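Local coordinates for CELL division control protein 6 (Pyrobaculum aerophilum, PDB 1FNN) that binds ADP and magnesium and probably binds and hydrolyses ATP as an AAA+ protein of the Cdc6/Cdc18 family, and is thought to take part in regulating DNA replication, at residues V4-F10 / I244-Y248; S250-A254 / E265-K269. All blocks are in the same frame, centred on the assembly; numbering follows the deposited sequence.

Interaction 1. Residues V4-F10 / I244-Y248; sequences VVDDSVF and IDILY. With ADP (adenosine-5'-diphosphate), chain D.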
loop_
_atom_site.group_PDB
_atom_site.type_symbol
_atom_site.label_atom_id
_atom_site.label_comp_id
_atom_site.label_asym_id
_atom_site.label_seq_id
_atom_site.Cartn_x
_atom_site.Cartn_y
_atom_site.Cartn_z
ATOM N N VAL A 4 6.928 7.843 19.673
ATOM C CA VAL A 4 7.579 6.810 18.864
ATOM C C VAL A 4 8.565 6.019 19.760
ATOM O O VAL A 4 9.509 6.622 20.274
ATOM C CB VAL A 4 8.321 7.447 17.702
ATOM C CG1 VAL A 4 9.050 6.407 16.857
ATOM C CG2 VAL A 4 7.337 8.172 16.743
ATOM N N VAL A 5 8.216 4.795 20.109
ATOM C CA VAL A 5 9.109 4.010 20.976
ATOM C C VAL A 5 9.950 3.052 20.144
ATOM O O VAL A 5 11.057 2.717 20.579
ATOM C CB VAL A 5 8.299 3.222 22.013
ATOM C CG1 VAL A 5 9.207 2.249 22.751
ATOM C CG2 VAL A 5 7.669 4.232 22.977
ATOM N N ASP A 6 9.400 2.511 19.056
ATOM C CA ASP A 6 10.251 1.697 18.173
ATOM C C ASP A 6 10.067 2.109 16.742
ATOM O O ASP A 6 9.191 1.505 16.119
ATOM C CB ASP A 6 9.919 0.218 18.413
ATOM C CG ASP A 6 10.797 -0.758 17.660
ATOM O OD1 ASP A 6 11.702 -0.298 16.942
ATOM O OD2 ASP A 6 10.566 -1.974 17.795
ATOM N N ASP A 7 10.866 3.001 16.163
ATOM C CA ASP A 7 10.737 3.426 14.800
ATOM C C ASP A 7 11.020 2.373 13.735
ATOM O O ASP A 7 10.505 2.535 12.616
ATOM C CB ASP A 7 11.640 4.616 14.480
ATOM C CG ASP A 7 13.131 4.340 14.401
ATOM O OD1 ASP A 7 13.727 3.916 13.414
ATOM O OD2 ASP A 7 13.831 4.553 15.381
ATOM N N SER A 8 11.694 1.248 14.055
ATOM C CA SER A 8 11.961 0.246 13.029
ATOM C C SER A 8 10.654 -0.373 12.557
ATOM O O SER A 8 10.522 -0.874 11.431
ATOM C CB SER A 8 12.910 -0.862 13.553
ATOM O OG SER A 8 12.179 -1.666 14.485
ATOM N N VAL A 9 9.634 -0.375 13.390
ATOM C CA VAL A 9 8.291 -0.862 13.088
ATOM C C VAL A 9 7.622 -0.068 11.953
ATOM O O VAL A 9 6.834 -0.624 11.171
ATOM C CB VAL A 9 7.471 -0.744 14.389
ATOM C CG1 VAL A 9 5.973 -0.840 14.157
ATOM C CG2 VAL A 9 7.944 -1.777 15.391
ATOM N N PHE A 10 8.136 1.093 11.606
ATOM C CA PHE A 10 7.664 1.940 10.526
ATOM C C PHE A 10 8.535 1.903 9.298
ATOM O O PHE A 10 8.213 2.529 8.278
ATOM C CB PHE A 10 7.562 3.409 11.061
ATOM C CG PHE A 10 6.520 3.363 12.150
ATOM C CD1 PHE A 10 6.891 3.302 13.486
ATOM C CD2 PHE A 10 5.171 3.379 11.820
ATOM C CE1 PHE A 10 5.943 3.257 14.475
ATOM C CE2 PHE A 10 4.213 3.336 12.821
ATOM C CZ PHE A 10 4.597 3.274 14.150
ATOM N N ILE A 244 0.767 3.532 6.611
ATOM C CA ILE A 244 1.799 3.452 7.688
ATOM C C ILE A 244 2.706 4.662 7.672
ATOM O O ILE A 244 3.135 5.219 8.681
ATOM C CB ILE A 244 2.602 2.120 7.499
ATOM C CG1 ILE A 244 1.663 0.927 7.709
ATOM C CG2 ILE A 244 3.790 2.130 8.477
ATOM C CD1 ILE A 244 2.151 -0.420 7.147
ATOM N N ASP A 245 3.050 5.180 6.499
ATOM C CA ASP A 245 3.877 6.367 6.367
ATOM C C ASP A 245 3.160 7.564 7.026
ATOM O O ASP A 245 3.768 8.295 7.801
ATOM C CB ASP A 245 4.103 6.577 4.872
ATOM C CG ASP A 245 4.968 7.701 4.391
ATOM O OD1 ASP A 245 5.702 8.341 5.143
ATOM O OD2 ASP A 245 4.983 8.042 3.192
ATOM N N ILE A 246 1.823 7.664 6.836
ATOM C CA ILE A 246 1.115 8.777 7.475
ATOM C C ILE A 246 1.092 8.624 8.974
ATOM O O ILE A 246 1.235 9.633 9.683
ATOM C CB ILE A 246 -0.336 8.916 6.887
ATOM C CG1 ILE A 246 -0.212 9.467 5.453
ATOM C CG2 ILE A 246 -1.149 9.805 7.825
ATOM C CD1 ILE A 246 -1.537 9.257 4.659
ATOM N N LEU A 247 0.839 7.424 9.512
ATOM C CA LEU A 247 0.860 7.212 10.948
ATOM C C LEU A 247 2.202 7.629 11.576
ATOM O O LEU A 247 2.277 8.387 12.563
ATOM C CB LEU A 247 0.565 5.748 11.306
ATOM C CG LEU A 247 0.654 5.308 12.760
ATOM C CD1 LEU A 247 -0.227 6.174 13.688
ATOM C CD2 LEU A 247 0.210 3.858 12.961
ATOM N N TYR A 248 3.276 7.188 10.925
ATOM C CA TYR A 248 4.621 7.466 11.481
ATOM C C TYR A 248 4.953 8.952 11.423
ATOM O O TYR A 248 5.431 9.581 12.377
ATOM C CB TYR A 248 5.641 6.671 10.649
ATOM C CG TYR A 248 7.087 6.846 11.079
ATOM C CD1 TYR A 248 7.456 6.614 12.398
ATOM C CD2 TYR A 248 8.060 7.237 10.171
ATOM C CE1 TYR A 248 8.768 6.765 12.820
ATOM C CE2 TYR A 248 9.381 7.392 10.584
ATOM C CZ TYR A 248 9.714 7.153 11.903
ATOM O OH TYR A 248 11.035 7.310 12.309
HETATM P PB ADP D . 3.562 -4.224 -2.095
HETATM O O1B ADP D . 4.727 -5.052 -2.623
HETATM O O2B ADP D . 2.288 -4.803 -2.347
HETATM O O3B ADP D . 3.748 -2.971 -2.818
HETATM P PA ADP D . 4.261 -4.184 0.658
HETATM O O1A ADP D . 4.460 -5.635 0.826
HETATM O O2A ADP D . 5.540 -3.467 0.615
HETATM O O3A ADP D . 3.417 -3.898 -0.591
HETATM O "O5'" ADP D . 3.432 -3.543 1.918
HETATM C "C5'" ADP D . 3.491 -2.132 2.029
HETATM C "C4'" ADP D . 3.682 -1.827 3.529
HETATM O "O4'" ADP D . 2.558 -2.320 4.222
HETATM C "C3'" ADP D . 4.885 -2.510 4.168
HETATM O "O3'" ADP D . 5.354 -1.681 5.218
HETATM C "C2'" ADP D . 4.250 -3.783 4.615
HETATM O "O2'" ADP D . 4.973 -4.410 5.676
HETATM C "C1'" ADP D . 2.910 -3.268 5.158
HETATM N N9 ADP D . 1.963 -4.305 5.018
HETATM C C8 ADP D . 1.298 -4.635 3.867
HETATM N N7 ADP D . 0.294 -5.445 4.031
HETATM C C5 ADP D . 0.302 -5.661 5.399
HETATM C C6 ADP D . -0.507 -6.459 6.224
HETATM N N6 ADP D . -1.484 -7.197 5.721
HETATM N N1 ADP D . -0.241 -6.489 7.532
HETATM C C2 ADP D . 0.766 -5.775 7.997
HETATM N N3 ADP D . 1.610 -4.983 7.338
HETATM C C4 ADP D . 1.309 -4.977 6.011
#

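Interaction 2. Residues S250-A254 / E265-K269; sequences SAYAA and EDVRK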
loop_
_atom_site.group_PDB
_atom_site.type_symbol
_atom_site.label_atom_id
_atom_site.label_comp_id
_atom_site.label_asym_id
_atom_site.label_seq_id
_atom_site.Cartn_x
_atom_site.Cartn_y
_atom_site.Cartn_z
ATOM N N SER A 250 2.840 11.306 11.542
ATOM C CA SER A 250 1.950 11.997 12.464
ATOM C C SER A 250 2.498 11.827 13.873
ATOM O O SER A 250 2.341 12.725 14.695
ATOM C CB SER A 250 0.507 11.479 12.398
ATOM O OG SER A 250 -0.000 11.661 11.052
ATOM N N ALA A 251 2.905 10.604 14.218
ATOM C CA ALA A 251 3.507 10.388 15.558
ATOM C C ALA A 251 4.701 11.305 15.744
ATOM O O ALA A 251 4.838 11.917 16.817
ATOM C CB ALA A 251 3.942 8.931 15.748
ATOM N N TYR A 252 5.529 11.437 14.723
ATOM C CA TYR A 252 6.716 12.259 14.843
ATOM C C TYR A 252 6.350 13.738 14.908
ATOM O O TYR A 252 6.956 14.472 15.695
ATOM C CB TYR A 252 7.742 12.025 13.724
ATOM C CG TYR A 252 8.955 12.902 13.819
ATOM C CD1 TYR A 252 9.949 12.617 14.770
ATOM C CD2 TYR A 252 9.125 14.004 12.991
ATOM C CE1 TYR A 252 11.085 13.414 14.885
ATOM C CE2 TYR A 252 10.243 14.809 13.087
ATOM C CZ TYR A 252 11.214 14.497 14.041
ATOM O OH TYR A 252 12.321 15.305 14.125
ATOM N N ALA A 253 5.447 14.183 14.017
ATOM C CA ALA A 253 4.962 15.569 14.139
ATOM C C ALA A 253 4.478 15.804 15.547
ATOM O O ALA A 253 4.877 16.783 16.195
ATOM C CB ALA A 253 3.861 15.806 13.073
ATOM N N ALA A 254 3.608 14.976 16.141
ATOM C CA ALA A 254 3.152 15.232 17.497
ATOM C C ALA A 254 4.314 15.344 18.488
ATOM O O ALA A 254 4.482 16.290 19.281
ATOM C CB ALA A 254 2.166 14.139 17.886
ATOM N N GLU A 265 -4.540 17.547 13.721
ATOM C CA GLU A 265 -3.732 18.378 12.841
ATOM C C GLU A 265 -2.416 17.703 12.423
ATOM O O GLU A 265 -1.909 17.961 11.332
ATOM C CB GLU A 265 -3.361 19.745 13.454
ATOM C CG GLU A 265 -2.604 19.567 14.765
ATOM C CD GLU A 265 -2.399 20.772 15.654
ATOM O OE1 GLU A 265 -3.100 20.787 16.699
ATOM O OE2 GLU A 265 -1.589 21.693 15.378
ATOM N N ASP A 266 -1.872 16.840 13.308
ATOM C CA ASP A 266 -0.639 16.117 12.872
ATOM C C ASP A 266 -0.948 15.249 11.671
ATOM O O ASP A 266 -0.204 15.181 10.682
ATOM C CB ASP A 266 -0.187 15.269 14.097
ATOM C CG ASP A 266 0.120 16.144 15.320
ATOM O OD1 ASP A 266 0.850 17.138 15.054
ATOM O OD2 ASP A 266 -0.396 15.725 16.347
ATOM N N VAL A 267 -2.087 14.518 11.680
ATOM C CA VAL A 267 -2.477 13.708 10.536
ATOM C C VAL A 267 -2.690 14.541 9.265
ATOM O O VAL A 267 -2.237 14.182 8.158
ATOM C CB VAL A 267 -3.736 12.897 10.877
ATOM C CG1 VAL A 267 -4.372 12.133 9.721
ATOM C CG2 VAL A 267 -3.482 11.904 12.029
ATOM N N ARG A 268 -3.434 15.669 9.375
ATOM C CA ARG A 268 -3.719 16.500 8.207
ATOM C C ARG A 268 -2.455 16.990 7.539
ATOM O O ARG A 268 -2.245 16.954 6.319
ATOM C CB ARG A 268 -4.603 17.737 8.640
ATOM C CG ARG A 268 -5.994 17.289 9.112
ATOM C CD ARG A 268 -6.976 18.481 9.428
ATOM N NE ARG A 268 -8.105 17.910 10.199
ATOM C CZ ARG A 268 -8.347 18.262 11.444
ATOM N NH1 ARG A 268 -7.561 19.164 12.050
ATOM N NH2 ARG A 268 -9.367 17.723 12.094
ATOM N N LYS A 269 -1.512 17.490 8.355
ATOM C CA LYS A 269 -0.236 17.969 7.825
ATOM C C LYS A 269 0.550 16.788 7.236
ATOM O O LYS A 269 1.092 16.976 6.153
ATOM C CB LYS A 269 0.613 18.690 8.878
ATOM C CG LYS A 269 -0.253 19.462 9.862
ATOM C CD LYS A 269 0.222 20.901 10.085
ATOM C CE LYS A 269 -0.963 21.854 10.133
ATOM N NZ LYS A 269 -0.784 23.018 11.034
#

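Interaction 1. Residues V4-F10 / I244-Y248
Asp6 OD1 accepts from both Ser8 OG (2.9 Å) and Ser8 N (3.3 Å), closing an Asx turn that leads into the 3-10 turn from which Asp7 and Phe10 meet Tyr248 of helix 240-256, part of the AAA+ lid domain. Both donors approach from the same face of the carboxylate, out of its plane. Across the contact itself the packing is mostly apolar. Phe10 CB sits over one face of the Tyr248 ring, a CH-pi contact 3.7 Å from the ring centroid. The ring planes are 15° apart but barely overlap; Phe10 CG comes to 3.4 Å from Tyr248 CD1. With CG anti to the backbone N (chi1 180°), Tyr248 lays its ring across the N-terminal segment: Val4 CG1 meets the ring edge, and Asp7 CB lies 3.5 Å from Tyr248 OH. The Phe10 ring presents its edge to Leu247 CD2, 4.0 Å from Phe10 CE2, while Phe10 CD2 rests 3.8 Å from Ile244 CG2. Ile244 also reaches the ADP sugar, its CD1 3.5 Å from O4'. Val9 O adds a polar tie to Arg205. With no hydrogen bond joining the two segments, Phe10 is held against the lid helix by close ring and methyl packing.

Interaction 2. Residues S250-A254 / E265-K269
Ser250 opens one side of a helix-helix contact in the AAA+ lid domain, where helix 240-256 and helix 264-274, joined by a short connection, pack with their segment axes 8.4 Å apart at an angle of 124°, closer to antiparallel than to parallel. The pair is close enough at this end for the CA atoms of Ser250 and Asp266 to lie 4.9 Å apart. Ser250 OG stays near its own backbone N (chi1 -60°) and bonds back to Ile246 O one turn earlier, so the hydroxyl is satisfied within its own helix while it also rests 3.3 Å from Val267 CA. Val267 CG2 comes in beside it, 3.6 Å from Ser250 OG; Val267 also packs on Met222, Ile223 and Ile226 of helix 217-227. One turn on from Ser250, the methyl of Ala253 lies 3.8 Å from Asp266 OD1. Ala254 follows, its CB 3.4 Å from Asp266 OD2, and the two small side chains let the carboxylate lie close against the helix. Asp266 carries its CG beside its backbone N (chi1 -60°), which turns the carboxylate toward the start of its helix: OD2 accepts from Ala263 N, and OD1 forms a salt bridge with Arg259. The buried charge is thus probably balanced from the connection between the helices, and a position in the first turn of helix 264-274 would be expected to favour it. An alanine here would remove both oxygens and would probably leave Arg259 without its mate and Ala263 N without its acceptor, with a gap beside Ala254. Nearer its backbone, Asp266 touches the first helix again through its CB, which lies 3.6 Å from Ser250 O.

How the interactions relate
Both interactions use helix 240-256, interaction 1 through residues 244-248 and interaction 2 through the next turns, with Arg249 between them, and their centres lie about 12 Å apart. They touch where the N-terminal segment runs past the helix: Val4 CG2 lies 3.6 Å from Ala251 CB. Interaction 1 is at the nucleotide end, where Ile244 belongs to the ADP pocket and Arg205, itself bonded to ADP, is a neighbour. Interaction 2 lies farther from the nucleotide, with the Ser250 side chain about 12 Å from that of Arg205. One helix thus connects the ADP pocket to the N-terminal segment and to helix 264-274.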